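Local coordinates for protein predicted phosphatase, HAD family (Clostridium acetobutylicum, PDB 3MC1) that probably hydrolyses phosphate esters as a phosphatase of the haloacid dehalogenase superfamily, with a natural substrate that is not established, at residues D17-I22 with Y187-Y192; V47-K52 with R168-I173. All coordinates share one frame; numbering follows the deposited sequence.

Interaction 1: D17-I22 with Y187-Y192; sequences DSAEGI and YGFGSY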
# COMPACT_ATOMS: atom_id res chain seq x y z
N ASP A 17 -6.00 -0.60 7.97
CA ASP A 17 -7.32 -0.28 7.43
C ASP A 17 -7.35 1.24 7.57
O ASP A 17 -7.78 1.78 8.59
CB ASP A 17 -8.42 -0.89 8.30
CG ASP A 17 -9.81 -0.63 7.76
OD1 ASP A 17 -9.94 0.11 6.75
OD2 ASP A 17 -10.78 -1.16 8.34
N SER A 18 -6.86 1.93 6.54
CA SER A 18 -6.76 3.38 6.55
C SER A 18 -7.82 4.17 5.80
O SER A 18 -7.69 5.38 5.63
CB SER A 18 -5.39 3.78 6.01
OG SER A 18 -5.03 2.94 4.91
N ALA A 19 -8.87 3.48 5.36
CA ALA A 19 -9.93 4.11 4.58
C ALA A 19 -10.52 5.40 5.16
O ALA A 19 -10.71 6.38 4.43
CB ALA A 19 -11.04 3.10 4.34
N GLU A 20 -10.82 5.41 6.46
CA GLU A 20 -11.42 6.60 7.07
C GLU A 20 -10.61 7.86 6.82
O GLU A 20 -11.12 8.84 6.27
CB GLU A 20 -11.61 6.41 8.58
CG GLU A 20 -11.85 7.74 9.30
CD GLU A 20 -12.15 7.58 10.77
OE1 GLU A 20 -11.58 6.67 11.41
OE2 GLU A 20 -12.95 8.39 11.29
N GLY A 21 -9.35 7.85 7.24
CA GLY A 21 -8.49 9.01 7.05
C GLY A 21 -8.23 9.39 5.60
O GLY A 21 -8.19 10.57 5.26
N ILE A 22 -8.04 8.39 4.75
CA ILE A 22 -7.77 8.64 3.34
C ILE A 22 -9.00 9.17 2.60
O ILE A 22 -8.91 10.14 1.86
CB ILE A 22 -7.25 7.36 2.63
CG1 ILE A 22 -5.90 6.96 3.24
CG2 ILE A 22 -7.09 7.59 1.13
CD1 ILE A 22 -5.35 5.62 2.73
N TYR A 187 -9.00 -8.95 2.06
CA TYR A 187 -9.56 -8.28 3.22
C TYR A 187 -9.31 -6.78 3.12
O TYR A 187 -9.71 -6.01 4.00
CB TYR A 187 -8.98 -8.86 4.52
CG TYR A 187 -7.47 -8.73 4.68
CD1 TYR A 187 -6.88 -7.51 5.03
CD2 TYR A 187 -6.64 -9.83 4.47
CE1 TYR A 187 -5.49 -7.40 5.17
CE2 TYR A 187 -5.26 -9.73 4.61
CZ TYR A 187 -4.69 -8.52 4.96
OH TYR A 187 -3.32 -8.44 5.05
N GLY A 188 -8.66 -6.37 2.04
CA GLY A 188 -8.36 -4.96 1.86
C GLY A 188 -9.34 -4.23 0.95
O GLY A 188 -10.55 -4.40 1.07
N PHE A 189 -8.82 -3.45 0.03
CA PHE A 189 -9.69 -2.69 -0.86
C PHE A 189 -9.75 -3.21 -2.29
O PHE A 189 -10.22 -2.52 -3.19
CB PHE A 189 -9.27 -1.22 -0.80
CG PHE A 189 -9.33 -0.67 0.60
CD1 PHE A 189 -10.53 -0.20 1.13
CD2 PHE A 189 -8.20 -0.71 1.42
CE1 PHE A 189 -10.61 0.20 2.46
CE2 PHE A 189 -8.27 -0.31 2.75
CZ PHE A 189 -9.48 0.15 3.27
N GLY A 190 -9.27 -4.43 -2.48
CA GLY A 190 -9.30 -5.06 -3.79
C GLY A 190 -10.17 -6.30 -3.69
O GLY A 190 -10.33 -6.85 -2.60
N SER A 191 -10.73 -6.75 -4.80
CA SER A 191 -11.58 -7.94 -4.77
C SER A 191 -10.86 -9.15 -5.33
O SER A 191 -9.84 -9.01 -6.01
CB SER A 191 -12.86 -7.70 -5.58
OG SER A 191 -12.58 -7.59 -6.97
N TYR A 192 -11.37 -10.34 -5.02
CA TYR A 192 -10.77 -11.56 -5.54
C TYR A 192 -10.65 -11.46 -7.06
O TYR A 192 -9.60 -11.73 -7.64
CB TYR A 192 -11.65 -12.76 -5.20
CG TYR A 192 -11.22 -14.02 -5.92
CD1 TYR A 192 -10.20 -14.81 -5.41
CD2 TYR A 192 -11.79 -14.38 -7.13
CE1 TYR A 192 -9.76 -15.95 -6.09
CE2 TYR A 192 -11.37 -15.50 -7.82
CZ TYR A 192 -10.35 -16.28 -7.30
OH TYR A 192 -9.94 -17.40 -7.99
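Phe189 pushes the far end of its ring toward the start of helix 19-31, where it meets Ala19 and Asp17. The apolar part falls to Ala19: its methyl CB lies 3.5 Å from Phe189 CE1 and equally close to CZ, so it straddles one bond of the ring. Phe189 arrives there because its CG stands anti to the carbonyl carbon (chi1 -57°), which sends the ring out of the 187-192 loop and across to the helix.

The second meeting is between a carboxylate and an aromatic edge. Asp17 OD1 sits near the ring plane, 3.5 Å from Phe189 CZ, where the slightly positive C-H rim would suit a negatively charged oxygen. The carboxylate plane is turned 56° from the ring. Asp17 holds its CG anti to its own backbone N (chi1 -178°), and this extended setting carries OD1 to the ring rim. Its other oxygen, OD2, makes a long, weak ion pair with Lys86.

Polar bonds act on either segment from outside the contact. Ser18, at the N-cap position, gives its OG to a hydrogen bond with Asp12 OD1, while Phe189 N binds Asp167 OD2. Both aspartates coordinate the sodium ion, and the Phe189 side chain lies about 6 Å from that ion, so this small patch is at the rim of the metal site.

In the fold, the helix start belongs to the helical part that follows strand 6-9, and Ile22 packs on Tyr73 and Phe77 of helix 63-81. The other partner is the loop leaving strand 182-185 of the parallel sheet toward helix 192-198, with Tyr187 lying on Val207 and Leu210 of helix 207-215. Phe189 thus reaches from the loop at the C-terminal end of strand 182-185 to the start of helix 19-31.

Interaction 2: V47-K52 with R168-I173; sequences VGPPLK and REYDVI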
# COMPACT_ATOMS: atom_id res chain seq x y z
N VAL A 47 -7.78 4.33 -2.20
CA VAL A 47 -6.89 3.68 -1.24
C VAL A 47 -5.99 2.65 -1.91
O VAL A 47 -6.46 1.59 -2.33
CB VAL A 47 -7.67 3.00 -0.10
CG1 VAL A 47 -6.70 2.30 0.86
CG2 VAL A 47 -8.51 4.03 0.64
N GLY A 48 -4.71 2.98 -2.01
CA GLY A 48 -3.75 2.08 -2.63
C GLY A 48 -2.90 2.72 -3.73
O GLY A 48 -1.69 2.84 -3.57
N PRO A 49 -3.51 3.14 -4.85
CA PRO A 49 -2.76 3.75 -5.95
C PRO A 49 -2.26 5.17 -5.67
O PRO A 49 -2.69 5.82 -4.72
CB PRO A 49 -3.77 3.72 -7.10
CG PRO A 49 -5.06 3.93 -6.40
CD PRO A 49 -4.94 3.01 -5.19
N PRO A 50 -1.32 5.66 -6.50
CA PRO A 50 -0.79 7.02 -6.30
C PRO A 50 -1.97 7.99 -6.40
O PRO A 50 -2.82 7.85 -7.27
CB PRO A 50 0.19 7.18 -7.45
CG PRO A 50 0.63 5.78 -7.75
CD PRO A 50 -0.65 4.99 -7.63
N LEU A 51 -2.04 8.97 -5.50
CA LEU A 51 -3.15 9.93 -5.55
C LEU A 51 -3.28 10.59 -6.91
O LEU A 51 -4.39 10.76 -7.43
CB LEU A 51 -2.96 11.02 -4.49
CG LEU A 51 -3.13 10.60 -3.03
CD1 LEU A 51 -2.92 11.81 -2.14
CD2 LEU A 51 -4.52 10.01 -2.82
N LYS A 52 -2.15 10.97 -7.50
CA LYS A 52 -2.17 11.65 -8.79
C LYS A 52 -2.94 10.85 -9.82
O LYS A 52 -3.85 11.36 -10.47
CB LYS A 52 -0.74 11.90 -9.28
CG LYS A 52 -0.66 12.75 -10.53
CD LYS A 52 0.78 13.06 -10.89
CE LYS A 52 1.47 13.92 -9.83
NZ LYS A 52 2.91 14.16 -10.16
N ARG A 168 -4.42 -4.76 -4.08
CA ARG A 168 -4.92 -4.24 -5.35
C ARG A 168 -4.17 -4.77 -6.57
O ARG A 168 -3.06 -5.31 -6.46
CB ARG A 168 -4.84 -2.71 -5.35
CG ARG A 168 -5.52 -2.01 -4.16
CD ARG A 168 -7.03 -2.20 -4.17
NE ARG A 168 -7.65 -1.65 -5.37
CZ ARG A 168 -7.87 -0.36 -5.58
NH1 ARG A 168 -7.51 0.54 -4.68
NH2 ARG A 168 -8.43 0.04 -6.72
N GLU A 169 -4.78 -4.61 -7.74
CA GLU A 169 -4.18 -5.06 -8.99
C GLU A 169 -2.85 -4.35 -9.21
O GLU A 169 -1.95 -4.89 -9.85
CB GLU A 169 -5.11 -4.77 -10.15
CG GLU A 169 -5.34 -3.28 -10.39
CD GLU A 169 -6.20 -3.01 -11.60
OE1 GLU A 169 -5.90 -3.57 -12.68
OE2 GLU A 169 -7.18 -2.24 -11.48
N TYR A 170 -2.73 -3.13 -8.69
CA TYR A 170 -1.51 -2.34 -8.83
C TYR A 170 -0.33 -3.05 -8.18
O TYR A 170 0.81 -2.96 -8.66
CB TYR A 170 -1.72 -0.97 -8.19
CG TYR A 170 -2.91 -0.24 -8.75
CD1 TYR A 170 -2.90 0.24 -10.06
CD2 TYR A 170 -4.07 -0.07 -7.99
CE1 TYR A 170 -4.02 0.87 -10.61
CE2 TYR A 170 -5.20 0.56 -8.53
CZ TYR A 170 -5.16 1.03 -9.84
OH TYR A 170 -6.27 1.64 -10.39
N ASP A 171 -0.61 -3.75 -7.08
CA ASP A 171 0.43 -4.49 -6.39
C ASP A 171 0.88 -5.68 -7.22
O ASP A 171 2.07 -5.98 -7.31
CB ASP A 171 -0.09 -4.95 -5.03
CG ASP A 171 -0.36 -3.78 -4.11
OD1 ASP A 171 0.60 -3.03 -3.84
OD2 ASP A 171 -1.51 -3.59 -3.68
N VAL A 172 -0.08 -6.36 -7.84
CA VAL A 172 0.23 -7.52 -8.68
C VAL A 172 1.05 -7.08 -9.89
O VAL A 172 2.07 -7.68 -10.20
CB VAL A 172 -1.07 -8.22 -9.17
CG1 VAL A 172 -0.72 -9.45 -10.00
CG2 VAL A 172 -1.93 -8.62 -7.98
N ILE A 173 0.59 -6.01 -10.55
CA ILE A 173 1.29 -5.48 -11.71
C ILE A 173 2.70 -5.03 -11.33
O ILE A 173 3.66 -5.31 -12.05
CB ILE A 173 0.49 -4.29 -12.31
CG1 ILE A 173 -0.90 -4.77 -12.75
CG2 ILE A 173 1.23 -3.68 -13.50
CD1 ILE A 173 -1.89 -3.67 -13.06
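Val47 faces Arg168 through its backbone: the carbonyl O lies near the guanidinium plane, at the edge, 2.8 Å from Arg168 NH1. The N-H points poorly, at 123°, so this is a weak hydrogen bond. Arg168 gets there by bending at both chi2 and chi3, which folds the chain back toward the loop; its NE is taken by a salt bridge to Glu194 OE2.

Gly48 follows with a positive phi of 128°, a backbone shape that calls for glycine. Its N binds a glycerol molecule, probably brought in with the crystallisation liquor.

Pro49 carries most of the apolar contact. Its CB stands over one face of the Tyr170 ring in a CH-pi contact, 4.0 Å from the centroid, and its CD comes within 3.6 Å of Arg168 NH1. Glu169 CG covers the opposite face of the same ring, which is therefore clasped between a proline and a methylene of its own helix. Tyr170 CE2 in turn rests above a face of the Arg168 guanidinium, toward its rim.

Beyond Pro50 the chain enters helix 51-59. On the other segment Asp171 OD2 takes the N-H of Arg168, the N-cap residue, at 3.2 Å with its anti lone pair, while OD1 pairs with Lys144.

The Arg168 side chain passes about 4 Å from the sodium ion; its charge is paired with Glu194 of helix 192-198, and the loop gets only the weak bond. Pro49 packing on Tyr170 and Arg168, together with that bond, makes a mainly non-polar closure.

In the fold
Interaction 2 is nested along the chain inside the loop closed by interaction 1, and their centres lie 11 Å apart. Each joins the helical part that follows strand 6-9, probably the cap of this haloacid dehalogenase-like fold, to loops leaving the C-terminal ends of the neighbouring strands 162-166 and 182-185 of the parallel sheet. The two meet directly: Phe189 CD2 packs against Val47 CG1 at 3.4 Å, and Ile22 against Val47 on the helical side. Together they flank the sodium site of Asp10, Asp12 and Asp167, whose first two aspartates fit the DxDx(T/V) pattern of the superfamily, consistent with a cap closing over an active site there.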